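Local coordinates for putative major capsid protein (Cafeteriavirus-dependent mavirus, PDB 6G44) that probably builds the outer shell of the virophage particle, as a double jelly-roll capsid protein that associates into trimers, at residues 92-97 against 166-171; 98-103 against 174-179; 152-157 against 161-166; 242-247 against 255-260. All coordinates share one frame; numbering follows the deposited sequence. Where two conformers were deposited one is given.

Contact 1: 92-97 against 166-171. With SO4 (sulfate ion), chain F.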
loop_
_atom_site.group_PDB
_atom_site.type_symbol
_atom_site.label_atom_id
_atom_site.label_comp_id
_atom_site.label_asym_id
_atom_site.label_seq_id
_atom_site.Cartn_x
_atom_site.Cartn_y
_atom_site.Cartn_z
ATOM N N LEU C 92 -24.988 4.026 -18.582
ATOM C CA LEU C 92 -24.361 2.874 -17.893
ATOM C C LEU C 92 -22.934 3.160 -17.411
ATOM O O LEU C 92 -22.243 2.251 -16.977
ATOM C CB LEU C 92 -24.404 1.601 -18.734
ATOM C CG LEU C 92 -25.835 1.147 -19.078
ATOM C CD1 LEU C 92 -25.772 -0.060 -20.000
ATOM C CD2 LEU C 92 -26.641 0.833 -17.836
ATOM N N LYS C 93 -22.522 4.426 -17.435
ATOM C CA LYS C 93 -21.130 4.721 -17.133
ATOM C C LYS C 93 -20.831 4.348 -15.680
ATOM O O LYS C 93 -21.530 4.755 -14.756
ATOM C CB LYS C 93 -20.792 6.183 -17.421
ATOM C CG LYS C 93 -19.333 6.584 -17.177
ATOM C CD LYS C 93 -18.313 5.705 -17.884
ATOM C CE LYS C 93 -16.912 6.297 -17.750
ATOM N NZ LYS C 93 -16.788 7.623 -18.432
ATOM N N ASP C 94 -19.779 3.544 -15.521
ATOM C CA ASP C 94 -19.305 3.105 -14.197
ATOM C C ASP C 94 -20.344 2.320 -13.395
ATOM O O ASP C 94 -20.371 2.347 -12.163
ATOM C CB ASP C 94 -18.731 4.298 -13.389
ATOM C CG ASP C 94 -17.534 4.956 -14.062
ATOM O OD1 ASP C 94 -16.730 4.262 -14.697
ATOM O OD2 ASP C 94 -17.376 6.189 -13.913
ATOM N N GLN C 95 -21.226 1.598 -14.090
ATOM C CA GLN C 95 -22.322 0.909 -13.411
ATOM C C GLN C 95 -22.381 -0.610 -13.592
ATOM O O GLN C 95 -23.151 -1.257 -12.878
ATOM C CB GLN C 95 -23.653 1.515 -13.871
ATOM C CG GLN C 95 -23.858 2.876 -13.237
ATOM C CD GLN C 95 -25.068 3.619 -13.756
ATOM O OE1 GLN C 95 -25.299 3.668 -14.963
ATOM N NE2 GLN C 95 -25.828 4.228 -12.836
ATOM N N ILE C 96 -21.561 -1.192 -14.461
ATOM C CA ILE C 96 -21.603 -2.624 -14.761
ATOM C C ILE C 96 -20.237 -3.241 -14.493
ATOM O O ILE C 96 -19.202 -2.675 -14.885
ATOM C CB ILE C 96 -21.946 -2.886 -16.259
ATOM C CG1 ILE C 96 -23.255 -2.207 -16.666
ATOM C CG2 ILE C 96 -22.020 -4.381 -16.553
ATOM C CD1 ILE C 96 -24.474 -2.679 -15.906
ATOM N N GLY C 97 -20.235 -4.396 -13.868
ATOM C CA GLY C 97 -19.020 -5.166 -13.697
ATOM C C GLY C 97 -19.324 -6.546 -13.230
ATOM O O GLY C 97 -20.413 -7.094 -13.493
ATOM N N GLY C 166 -11.559 1.198 -15.705
ATOM C CA GLY C 166 -10.125 1.439 -15.560
ATOM C C GLY C 166 -9.707 2.888 -15.686
ATOM O O GLY C 166 -8.928 3.396 -14.910
ATOM N N THR C 167 -10.272 3.588 -16.661
ATOM C CA THR C 167 -9.932 5.010 -16.833
ATOM C C THR C 167 -10.431 5.883 -15.694
ATOM O O THR C 167 -10.052 7.060 -15.581
ATOM C CB THR C 167 -10.461 5.567 -18.157
ATOM O OG1 THR C 167 -11.899 5.526 -18.120
ATOM C CG2 THR C 167 -9.895 4.819 -19.355
ATOM N N GLU C 168 -11.284 5.340 -14.831
ATOM C CA GLU C 168 -11.799 6.027 -13.678
ATOM C C GLU C 168 -11.184 5.515 -12.377
ATOM O O GLU C 168 -11.612 5.901 -11.315
ATOM C CB GLU C 168 -13.342 5.862 -13.655
ATOM C CG GLU C 168 -14.010 6.358 -14.938
ATOM C CD GLU C 168 -14.068 7.867 -15.092
ATOM O OE1 GLU C 168 -14.679 8.338 -16.097
ATOM O OE2 GLU C 168 -13.585 8.588 -14.213
ATOM N N SER C 169 -10.194 4.631 -12.465
ATOM C CA SER C 169 -9.602 3.962 -11.306
ATOM C C SER C 169 -8.105 4.202 -11.246
ATOM O O SER C 169 -7.361 3.703 -12.087
ATOM C CB SER C 169 -9.854 2.454 -11.335
ATOM O OG SER C 169 -11.251 2.161 -11.342
ATOM N N THR C 170 -7.646 4.935 -10.239
ATOM C CA THR C 170 -6.209 5.112 -10.064
ATOM C C THR C 170 -5.481 3.858 -9.581
ATOM O O THR C 170 -4.307 3.626 -9.911
ATOM C CB THR C 170 -5.895 6.255 -9.100
ATOM O OG1 THR C 170 -6.505 5.990 -7.843
ATOM C CG2 THR C 170 -6.396 7.596 -9.648
ATOM N N ASP C 171 -6.187 3.054 -8.764
ATOM C CA ASP C 171 -5.614 1.816 -8.244
ATOM C C ASP C 171 -6.479 0.676 -8.752
ATOM O O ASP C 171 -7.643 0.539 -8.351
ATOM C CB ASP C 171 -5.636 1.888 -6.710
ATOM C CG ASP C 171 -5.066 0.647 -6.023
ATOM O OD1 ASP C 171 -4.750 -0.376 -6.676
ATOM O OD2 ASP C 171 -4.948 0.722 -4.786
HETATM S S SO4 F . -14.142 7.560 -21.032
HETATM O O1 SO4 F . -15.220 6.617 -20.652
HETATM O O2 SO4 F . -14.371 8.868 -20.379
HETATM O O3 SO4 F . -12.838 6.991 -20.609
HETATM O O4 SO4 F . -14.246 7.795 -22.484
#

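Contact 2: 98-103 against 174-179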
loop_
_atom_site.group_PDB
_atom_site.type_symbol
_atom_site.label_atom_id
_atom_site.label_comp_id
_atom_site.label_asym_id
_atom_site.label_seq_id
_atom_site.Cartn_x
_atom_site.Cartn_y
_atom_site.Cartn_z
ATOM N N LEU C 98 -18.384 -7.123 -12.487
ATOM C CA LEU C 98 -18.540 -8.439 -11.910
ATOM C C LEU C 98 -18.517 -8.404 -10.386
ATOM O O LEU C 98 -17.901 -7.504 -9.789
ATOM C CB LEU C 98 -17.463 -9.397 -12.441
ATOM C CG LEU C 98 -17.410 -9.585 -13.952
ATOM C CD1 LEU C 98 -16.238 -10.449 -14.367
ATOM C CD2 LEU C 98 -18.704 -10.164 -14.507
ATOM N N LYS C 99 -19.183 -9.377 -9.772
ATOM C CA LYS C 99 -19.111 -9.577 -8.322
ATOM C C LYS C 99 -17.714 -10.040 -7.933
ATOM O O LYS C 99 -16.933 -10.455 -8.798
ATOM C CB LYS C 99 -20.210 -10.538 -7.852
ATOM C CG LYS C 99 -21.605 -9.942 -8.042
ATOM C CD LYS C 99 -22.680 -10.797 -7.417
ATOM C CE LYS C 99 -24.053 -10.170 -7.567
ATOM N NZ LYS C 99 -25.071 -10.982 -6.870
ATOM N N SER C 100 -17.377 -9.924 -6.644
ATOM C CA SER C 100 -16.075 -10.354 -6.123
ATOM C C SER C 100 -15.857 -11.856 -6.349
ATOM O O SER C 100 -16.711 -12.650 -5.988
ATOM C CB SER C 100 -16.003 -10.027 -4.623
ATOM O OG SER C 100 -16.267 -8.640 -4.399
ATOM N N PHE C 101 -14.719 -12.235 -6.899
ATOM C CA PHE C 101 -14.351 -13.659 -7.084
ATOM C C PHE C 101 -15.444 -14.417 -7.849
ATOM O O PHE C 101 -15.999 -15.399 -7.347
ATOM C CB PHE C 101 -13.991 -14.343 -5.755
ATOM C CG PHE C 101 -13.018 -13.531 -4.948
ATOM C CD1 PHE C 101 -11.689 -13.596 -5.255
ATOM C CD2 PHE C 101 -13.452 -12.638 -3.981
ATOM C CE1 PHE C 101 -10.772 -12.806 -4.611
ATOM C CE2 PHE C 101 -12.530 -11.816 -3.332
ATOM C CZ PHE C 101 -11.192 -11.901 -3.654
ATOM N N PRO C 102 -15.746 -13.929 -9.050
ATOM C CA PRO C 102 -16.947 -14.467 -9.747
ATOM C C PRO C 102 -16.841 -15.924 -10.157
ATOM O O PRO C 102 -17.880 -16.593 -10.278
ATOM C CB PRO C 102 -17.081 -13.560 -10.963
ATOM C CG PRO C 102 -15.680 -13.093 -11.222
ATOM C CD PRO C 102 -15.073 -12.895 -9.856
ATOM N N VAL C 103 -15.637 -16.427 -10.371
ATOM C CA VAL C 103 -15.472 -17.850 -10.692
ATOM C C VAL C 103 -15.755 -18.683 -9.472
ATOM O O VAL C 103 -16.584 -19.597 -9.525
ATOM C CB VAL C 103 -14.111 -18.168 -11.319
ATOM C CG1 VAL C 103 -13.862 -19.676 -11.438
ATOM C CG2 VAL C 103 -13.988 -17.465 -12.658
ATOM N N MET C 174 -8.960 -1.734 -6.748
ATOM C CA MET C 174 -10.245 -1.255 -6.239
ATOM C C MET C 174 -11.393 -1.597 -7.172
ATOM O O MET C 174 -12.570 -1.493 -6.794
ATOM C CB MET C 174 -10.238 0.282 -6.098
ATOM C CG MET C 174 -9.236 0.823 -5.090
ATOM S SD MET C 174 -9.669 0.295 -3.433
ATOM C CE MET C 174 -8.544 -1.079 -3.246
ATOM N N SER C 175 -11.055 -1.957 -8.408
ATOM C CA SER C 175 -12.068 -2.069 -9.464
ATOM C C SER C 175 -12.425 -3.506 -9.850
ATOM O O SER C 175 -11.546 -4.328 -10.116
ATOM C CB SER C 175 -11.575 -1.332 -10.711
ATOM O OG SER C 175 -12.523 -1.499 -11.793
ATOM N N ARG C 176 -13.739 -3.770 -9.929
ATOM C CA ARG C 176 -14.313 -4.950 -10.602
ATOM C C ARG C 176 -15.040 -4.551 -11.887
ATOM O O ARG C 176 -15.866 -5.324 -12.417
ATOM C CB ARG C 176 -15.281 -5.662 -9.656
ATOM C CG ARG C 176 -14.703 -6.022 -8.296
ATOM C CD ARG C 176 -15.563 -7.009 -7.494
ATOM N NE ARG C 176 -16.962 -6.570 -7.350
ATOM C CZ ARG C 176 -17.483 -5.889 -6.321
ATOM N NH1 ARG C 176 -16.741 -5.502 -5.281
ATOM N NH2 ARG C 176 -18.758 -5.535 -6.354
ATOM N N GLY C 177 -14.702 -3.371 -12.399
ATOM C CA GLY C 177 -15.398 -2.781 -13.536
ATOM C C GLY C 177 -14.756 -3.144 -14.846
ATOM O O GLY C 177 -13.762 -3.877 -14.904
ATOM N N LEU C 178 -15.316 -2.578 -15.906
ATOM C CA LEU C 178 -14.843 -2.869 -17.257
ATOM C C LEU C 178 -13.529 -2.158 -17.525
ATOM O O LEU C 178 -13.221 -1.137 -16.894
ATOM C CB LEU C 178 -15.892 -2.451 -18.275
ATOM C CG LEU C 178 -17.287 -3.042 -18.053
ATOM C CD1 LEU C 178 -18.271 -2.467 -19.073
ATOM C CD2 LEU C 178 -17.263 -4.554 -18.043
ATOM N N GLY C 179 -12.723 -2.690 -18.424
ATOM C CA GLY C 179 -11.556 -1.955 -18.892
ATOM C C GLY C 179 -10.486 -1.759 -17.828
ATOM O O GLY C 179 -9.783 -0.769 -17.853
#

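Contact 3: 152-157 against 161-166. With SO4 (sulfate ion), chain P; SO4 (sulfate ion), chain K.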
loop_
_atom_site.group_PDB
_atom_site.type_symbol
_atom_site.label_atom_id
_atom_site.label_comp_id
_atom_site.label_asym_id
_atom_site.label_seq_id
_atom_site.Cartn_x
_atom_site.Cartn_y
_atom_site.Cartn_z
ATOM N N ASN C 152 -23.918 -1.978 1.334
ATOM C CA ASN C 152 -24.924 -2.834 0.742
ATOM C C ASN C 152 -25.546 -2.276 -0.552
ATOM O O ASN C 152 -26.437 -2.923 -1.114
ATOM C CB ASN C 152 -25.993 -3.186 1.782
ATOM C CG ASN C 152 -26.953 -2.052 2.066
ATOM O OD1 ASN C 152 -26.680 -0.885 1.811
ATOM N ND2 ASN C 152 -28.098 -2.411 2.650
ATOM N N LYS C 153 -25.095 -1.107 -1.002
ATOM C CA LYS C 153 -25.484 -0.522 -2.276
ATOM C C LYS C 153 -24.277 0.123 -2.927
ATOM O O LYS C 153 -23.386 0.663 -2.239
ATOM C CB LYS C 153 -26.522 0.570 -2.101
ATOM C CG LYS C 153 -27.857 0.127 -1.552
ATOM C CD LYS C 153 -28.848 1.251 -1.744
ATOM C CE LYS C 153 -30.210 0.947 -1.165
ATOM N NZ LYS C 153 -30.684 2.235 -0.634
ATOM N N ILE C 154 -24.270 0.109 -4.257
ATOM C CA ILE C 154 -23.217 0.719 -5.066
ATOM C C ILE C 154 -23.883 1.701 -6.001
ATOM O O ILE C 154 -24.897 1.362 -6.630
ATOM C CB ILE C 154 -22.483 -0.361 -5.895
ATOM C CG1 ILE C 154 -21.700 -1.297 -4.982
ATOM C CG2 ILE C 154 -21.580 0.271 -6.942
ATOM C CD1 ILE C 154 -21.325 -2.630 -5.625
ATOM N N LYS C 155 -23.366 2.916 -6.100
ATOM C CA LYS C 155 -23.931 3.948 -6.985
ATOM C C LYS C 155 -22.834 4.635 -7.757
ATOM O O LYS C 155 -21.770 4.945 -7.202
ATOM C CB LYS C 155 -24.691 4.994 -6.179
ATOM C CG LYS C 155 -25.847 4.429 -5.366
ATOM C CD LYS C 155 -26.708 5.528 -4.723
ATOM C CE LYS C 155 -25.923 6.422 -3.770
ATOM N NZ LYS C 155 -26.844 7.367 -3.061
ATOM N N ALA C 156 -23.064 4.881 -9.048
ATOM C CA ALA C 156 -22.095 5.617 -9.863
ATOM C C ALA C 156 -21.862 7.064 -9.431
ATOM O O ALA C 156 -20.850 7.626 -9.758
ATOM C CB ALA C 156 -22.480 5.551 -11.350
ATOM N N VAL C 157 -22.796 7.645 -8.689
ATOM C CA VAL C 157 -22.579 8.990 -8.148
ATOM C C VAL C 157 -21.542 9.027 -7.027
ATOM O O VAL C 157 -21.087 10.102 -6.664
ATOM C CB VAL C 157 -23.880 9.665 -7.660
ATOM C CG1 VAL C 157 -24.840 9.870 -8.840
ATOM C CG2 VAL C 157 -24.541 8.916 -6.518
ATOM N N ASN C 161 -16.787 2.966 -5.592
ATOM C CA ASN C 161 -17.626 2.287 -6.585
ATOM C C ASN C 161 -16.757 1.299 -7.333
ATOM O O ASN C 161 -15.982 1.700 -8.201
ATOM C CB ASN C 161 -18.212 3.319 -7.564
ATOM C CG ASN C 161 -18.916 2.675 -8.733
ATOM O OD1 ASN C 161 -19.183 1.470 -8.712
ATOM N ND2 ASN C 161 -19.208 3.471 -9.784
ATOM N N PRO C 162 -16.907 0.004 -7.042
ATOM C CA PRO C 162 -16.075 -0.996 -7.704
ATOM C C PRO C 162 -16.404 -1.155 -9.198
ATOM O O PRO C 162 -15.648 -1.791 -9.908
ATOM C CB PRO C 162 -16.373 -2.276 -6.937
ATOM C CG PRO C 162 -17.761 -2.097 -6.475
ATOM C CD PRO C 162 -17.900 -0.638 -6.153
ATOM N N TYR C 163 -17.493 -0.539 -9.684
ATOM C CA TYR C 163 -17.754 -0.582 -11.136
ATOM C C TYR C 163 -17.215 0.605 -11.891
ATOM O O TYR C 163 -17.438 0.713 -13.091
ATOM C CB TYR C 163 -19.248 -0.870 -11.415
ATOM C CG TYR C 163 -19.726 -2.092 -10.661
ATOM C CD1 TYR C 163 -18.959 -3.266 -10.580
ATOM C CD2 TYR C 163 -20.954 -2.088 -9.978
ATOM C CE1 TYR C 163 -19.363 -4.352 -9.826
ATOM C CE2 TYR C 163 -21.374 -3.185 -9.240
ATOM C CZ TYR C 163 -20.586 -4.315 -9.159
ATOM O OH TYR C 163 -20.919 -5.418 -8.414
ATOM N N ARG C 164 -16.348 1.396 -11.234
ATOM C CA ARG C 164 -15.639 2.439 -11.949
ATOM C C ARG C 164 -14.740 1.617 -12.929
ATOM O O ARG C 164 -14.072 0.634 -12.585
ATOM C CB ARG C 164 -14.691 3.181 -10.987
ATOM C CG ARG C 164 -15.414 4.312 -10.248
ATOM C CD ARG C 164 -14.719 4.829 -8.984
ATOM N NE ARG C 164 -13.513 5.605 -9.303
ATOM C CZ ARG C 164 -12.623 6.078 -8.437
ATOM N NH1 ARG C 164 -12.749 5.910 -7.124
ATOM N NH2 ARG C 164 -11.571 6.734 -8.888
ATOM N N GLN C 165 -14.757 2.093 -14.167
ATOM C CA GLN C 165 -13.904 1.474 -15.188
ATOM C C GLN C 165 -12.443 1.844 -14.959
ATOM O O GLN C 165 -12.121 2.649 -14.072
ATOM C CB GLN C 165 -14.402 1.819 -16.563
ATOM C CG GLN C 165 -14.365 3.235 -16.983
ATOM C CD GLN C 165 -14.880 3.360 -18.430
ATOM O OE1 GLN C 165 -14.258 3.994 -19.255
ATOM N NE2 GLN C 165 -16.062 2.783 -18.708
ATOM N N GLY C 166 -11.559 1.198 -15.705
ATOM C CA GLY C 166 -10.125 1.439 -15.560
ATOM C C GLY C 166 -9.707 2.888 -15.686
ATOM O O GLY C 166 -8.928 3.396 -14.910
HETATM S S SO4 P . -24.709 8.701 -0.464
HETATM O O1 SO4 P . -26.099 8.215 -0.386
HETATM O O2 SO4 P . -24.484 9.788 0.528
HETATM O O3 SO4 P . -23.728 7.607 -0.228
HETATM O O4 SO4 P . -24.536 9.189 -1.866
HETATM S S SO4 K . -10.210 8.820 -5.898
HETATM O O1 SO4 K . -11.186 9.861 -6.305
HETATM O O2 SO4 K . -10.915 7.587 -5.425
HETATM O O3 SO4 K . -9.381 9.399 -4.794
HETATM O O4 SO4 K . -9.379 8.517 -7.107
HETATM O O HOH W 1 -18.349 6.318 -9.390
#

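Contact 4: 242-247 against 255-260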
loop_
_atom_site.group_PDB
_atom_site.type_symbol
_atom_site.label_atom_id
_atom_site.label_comp_id
_atom_site.label_asym_id
_atom_site.label_seq_id
_atom_site.Cartn_x
_atom_site.Cartn_y
_atom_site.Cartn_z
ATOM N N ILE C 242 -22.542 -11.360 -12.087
ATOM C CA ILE C 242 -22.787 -10.053 -12.635
ATOM C C ILE C 242 -23.187 -9.044 -11.566
ATOM O O ILE C 242 -24.057 -9.284 -10.749
ATOM C CB ILE C 242 -23.895 -10.143 -13.731
ATOM C CG1 ILE C 242 -23.482 -11.162 -14.815
ATOM C CG2 ILE C 242 -24.221 -8.774 -14.325
ATOM C CD1 ILE C 242 -22.292 -10.749 -15.669
ATOM N N GLY C 243 -22.493 -7.917 -11.582
ATOM C CA GLY C 243 -22.846 -6.769 -10.766
ATOM C C GLY C 243 -23.373 -5.583 -11.528
ATOM O O GLY C 243 -22.826 -5.210 -12.573
ATOM N N ILE C 244 -24.459 -4.991 -11.001
ATOM C CA ILE C 244 -25.109 -3.817 -11.591
ATOM C C ILE C 244 -25.334 -2.824 -10.466
ATOM O O ILE C 244 -25.936 -3.163 -9.457
ATOM C CB ILE C 244 -26.456 -4.167 -12.295
ATOM C CG1 ILE C 244 -26.232 -5.249 -13.363
ATOM C CG2 ILE C 244 -27.028 -2.909 -12.910
ATOM C CD1 ILE C 244 -27.503 -5.820 -13.962
ATOM N N ALA C 245 -24.810 -1.609 -10.640
ATOM C CA ALA C 245 -24.999 -0.535 -9.670
ATOM C C ALA C 245 -26.482 -0.305 -9.368
ATOM O O ALA C 245 -27.351 -0.435 -10.243
ATOM C CB ALA C 245 -24.370 0.747 -10.152
ATOM N N ASP C 246 -26.751 0.019 -8.113
ATOM C CA ASP C 246 -28.109 0.210 -7.617
ATOM C C ASP C 246 -28.779 1.468 -8.109
ATOM O O ASP C 246 -29.975 1.612 -7.856
ATOM C CB ASP C 246 -28.090 0.102 -6.089
ATOM C CG ASP C 246 -27.629 -1.267 -5.646
ATOM O OD1 ASP C 246 -28.449 -2.229 -5.770
ATOM O OD2 ASP C 246 -26.434 -1.442 -5.286
ATOM N N ASP C 247 -28.058 2.359 -8.799
ATOM C CA ASP C 247 -28.656 3.545 -9.402
ATOM C C ASP C 247 -28.849 3.466 -10.914
ATOM O O ASP C 247 -29.236 4.473 -11.520
ATOM C CB ASP C 247 -27.969 4.845 -8.960
ATOM C CG ASP C 247 -26.514 4.999 -9.406
ATOM O OD1 ASP C 247 -25.863 4.007 -9.828
ATOM O OD2 ASP C 247 -26.021 6.167 -9.293
ATOM N N ALA C 255 -39.196 -4.768 -12.007
ATOM C CA ALA C 255 -38.659 -4.616 -10.651
ATOM C C ALA C 255 -37.159 -4.911 -10.545
ATOM O O ALA C 255 -36.514 -4.450 -9.598
ATOM C CB ALA C 255 -39.423 -5.495 -9.685
ATOM N N ASP C 256 -36.609 -5.676 -11.489
ATOM C CA ASP C 256 -35.159 -5.984 -11.505
ATOM C C ASP C 256 -34.742 -6.223 -12.955
ATOM O O ASP C 256 -35.560 -6.380 -13.865
ATOM C CB ASP C 256 -34.823 -7.215 -10.609
ATOM C CG ASP C 256 -33.352 -7.216 -10.020
ATOM O OD1 ASP C 256 -32.498 -6.342 -10.378
ATOM O OD2 ASP C 256 -33.064 -8.145 -9.190
ATOM N N PHE C 257 -33.439 -6.253 -13.166
ATOM C CA PHE C 257 -32.876 -6.571 -14.461
ATOM C C PHE C 257 -33.039 -8.046 -14.729
ATOM O O PHE C 257 -33.122 -8.826 -13.809
ATOM C CB PHE C 257 -31.404 -6.140 -14.490
ATOM C CG PHE C 257 -31.237 -4.694 -14.169
ATOM C CD1 PHE C 257 -31.507 -3.723 -15.137
ATOM C CD2 PHE C 257 -30.920 -4.275 -12.877
ATOM C CE1 PHE C 257 -31.419 -2.379 -14.836
ATOM C CE2 PHE C 257 -30.855 -2.917 -12.574
ATOM C CZ PHE C 257 -31.102 -1.980 -13.553
ATOM N N GLU C 258 -33.117 -8.399 -16.004
ATOM C CA GLU C 258 -33.136 -9.797 -16.431
ATOM C C GLU C 258 -31.856 -10.008 -17.204
ATOM O O GLU C 258 -31.574 -9.266 -18.134
ATOM C CB GLU C 258 -34.344 -10.021 -17.339
ATOM C CG GLU C 258 -34.471 -11.419 -17.919
ATOM C CD GLU C 258 -35.664 -11.585 -18.856
ATOM O OE1 GLU C 258 -36.606 -10.766 -18.827
ATOM O OE2 GLU C 258 -35.651 -12.556 -19.636
ATOM N N VAL C 259 -31.070 -11.001 -16.791
ATOM C CA VAL C 259 -29.744 -11.221 -17.369
ATOM C C VAL C 259 -29.660 -12.657 -17.815
ATOM O O VAL C 259 -30.102 -13.563 -17.092
ATOM C CB VAL C 259 -28.635 -10.904 -16.340
ATOM C CG1 VAL C 259 -27.268 -11.120 -16.959
ATOM C CG2 VAL C 259 -28.796 -9.479 -15.820
ATOM N N ASP C 260 -29.120 -12.866 -19.013
ATOM C CA ASP C 260 -28.926 -14.197 -19.613
ATOM C C ASP C 260 -27.463 -14.414 -19.978
ATOM O O ASP C 260 -26.886 -13.518 -20.563
ATOM C CB ASP C 260 -29.748 -14.288 -20.903
ATOM C CG ASP C 260 -31.243 -14.251 -20.648
ATOM O OD1 ASP C 260 -31.698 -14.936 -19.718
ATOM O OD2 ASP C 260 -31.952 -13.553 -21.389
#

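Contact 1: 92-97 against 166-171
Asp94 and Glu168 meet almost perpendicularly, their carboxylate planes 87° apart. Both oxygens of Asp94 lie against the aliphatic part of Glu168, with OD1 of Asp94 3.4 Å from CG of Glu168. The nearest carboxylate oxygens, Asp94 OD2 and Glu168 OE1, are 4.1 Å apart, and Lys93 probably offsets their like charges. Each has another polar partner: Asp94 OD1 accepts from Gln165 N, and Glu168 OE2 from Met159 N of the second subunit. Lys93 crosses Glu168 at about a right angle. Its first torsion, -178°, sends the chain away from the backbone N, and bends farther out bring Lys93 NZ to 3.2 Å from Glu168 OE1, a salt bridge whose hydrogen bond is weak; this belongs to one of two deposited conformers. Lys93 and Asp94 form the centre of a type II beta turn, Leu92 to Gln95, that leads into strand 96-98, whereas Glu168 ends a 3-10 turn in the long loop before strand 183-186. Beyond them sits a sulfate, probably from the crystallisation liquor, whose O1 is 2.9 Å from Lys93 NZ. Asn400, Thr403 and Lys155 of the second subunit bind this ion too, placing the anion site at the subunit interface.

Contact 2: 98-103 against 174-179
Arg176 engages both polar backbone atoms of Leu98, one through its main chain and the other through its side chain. Leu98 N donates to Arg176 O over 3.1 Å at an N-H...O angle of 165°, while Arg176 NE returns a bond to Leu98 O over 2.8 Å. The second bond is coplanar with both groups though somewhat bent: the donor lies in the carbonyl plane of Leu98, and the oxygen is only 2° out of the guanidinium plane, at its edge. Arg176 gets there by a bend at its third torsion (-53°), which turns NE back toward the Leu98 oxygen; the side chain also brushes that oxygen at its root, with Arg176 CB 3.2 Å from Leu98 O. Leu98 closes strand 96-98, and Arg176 belongs to the long loop before strand 183-186, so the pairing fastens this loop to the end of the short strand, while the Leu98 side chain packs on Phe200 and Val202 of strand 195-205. Over one face of the guanidinium lies Ser100 OG, in the conformer given 3.3 Å from Arg176 NH1; the angle is too poor for a hydrogen bond, and Ser100 OG is bonded to Asp147 O. The far end of the arginine is held as well, NH1 by Asp147 O and NH2 by a salt bridge to Asp149 and a bond to the hydroxyl of Tyr163, which together fix the rotation of the group. One residue earlier, Ser175 OG accepts from Gly177 N over 2.9 Å, an ST turn spanning Arg176, and is also bonded to Arg164 O.

Contact 3: 152-157 against 161-166
Asn161 ND2 is held from two directions: it donates to the backbone oxygen of Asp94, and over 3.0 Å to a water that lies 2.8 Å from Ala156 O. The water can thereby bridge the two segments, between which no direct hydrogen bond forms. At the other end of the same amide, Asn161 OD1 accepts from the backbone N of Tyr163 at 2.8 Å, an Asx turn; the donor stands 56° out of the carbonyl plane, so the bond is not aimed at a lone pair. This turn overlaps a type I beta turn from Asn161 to Arg164. Ile154 CG2, anti to its backbone N, comes to 3.2 Å from Asn161 OD1. An extended second torsion (161°) carries Ile154 CD1 to 3.7 Å from both Pro162 CG and Tyr163 CE2. Pro162 CG in turn sits 4.3 Å above the plane of the Tyr163 ring, over its centre. Both segments belong to the long loop between helix 136-142 and strand 183-186, and Asp246 and Asp247 accept from the backbone N of Ile154 and Ala156. Arg164 does not touch 152-157; its NH1, and weakly its NH2, bind a sulfate that Arg164 of the second subunit also binds, so the ion sits between subunits. With polar bonds at both ends, the Asn161 amide has a well-defined orientation, while Ile154 packs on its OD1, Pro162 and Tyr163.

Contact 4: 242-247 against 255-260
Ile244 lays its CG2 methyl over one face of the Phe257 ring, 4.3 Å from the centroid and 28° off the ring normal, a CH-pi contact. The other branch of the isoleucine runs toward the root of the phenylalanine: Ile244 CD1 is 3.9 Å from Phe257 CG and 4.3 Å from Val259 CG2. The first torsion of Ile244, -56°, aims CG2 away from the backbone N, and an extended second torsion carries CD1 on to Phe257 CG and Val259. Two residues back, Ile242 CG1 reaches Val259 CG1 at 4.4 Å, so alternate residues of each segment point into a common apolar seam. The backbones keep their distance: the CA atoms of Ile244 and Phe257 are 8.7 Å apart and no hydrogen bond crosses, which is packing between layers and not pairing within a sheet. In the next shell, Ile83 of strand 74-84 touches both Ile244 and Val259, and Val248 lies against Phe257. Ile96 and Leu98 cover the isoleucines from the neighbouring strand 96-98. Just before strand 258-273, Asp256 OD1 accepts a weak bond from Phe257 N, and Asp256 OD2 is bonded to Lys347 N. The small two-stranded sheet of 96-98 and 242-244 packs its isoleucines on strands 74-84 and 258-273 of the large antiparallel sheet, layered packing consistent with the jelly-roll fold of this double jelly-roll capsid protein.

All four contacts lie on the same side of the chain's centre. Contacts 1 and 3 are closest, their centres 7 Å apart, and share Gly166; the centres of contacts 2 and 4 lie about 10 and 16 Å from that of contact 1. Along the chain contacts 1 and 2 interlock, their segments alternating, contact 3 forms within the span that both enclose, and contact 4 follows. The long loop between helix 136-142 and strand 183-186 supplies one side of contacts 1 and 2 and all of contact 3. Antiparallel pairing of strands 96-98 and 242-244 joins contacts 1 and 4, tying this loop region, which meets the second subunit, to the jelly-roll sheet.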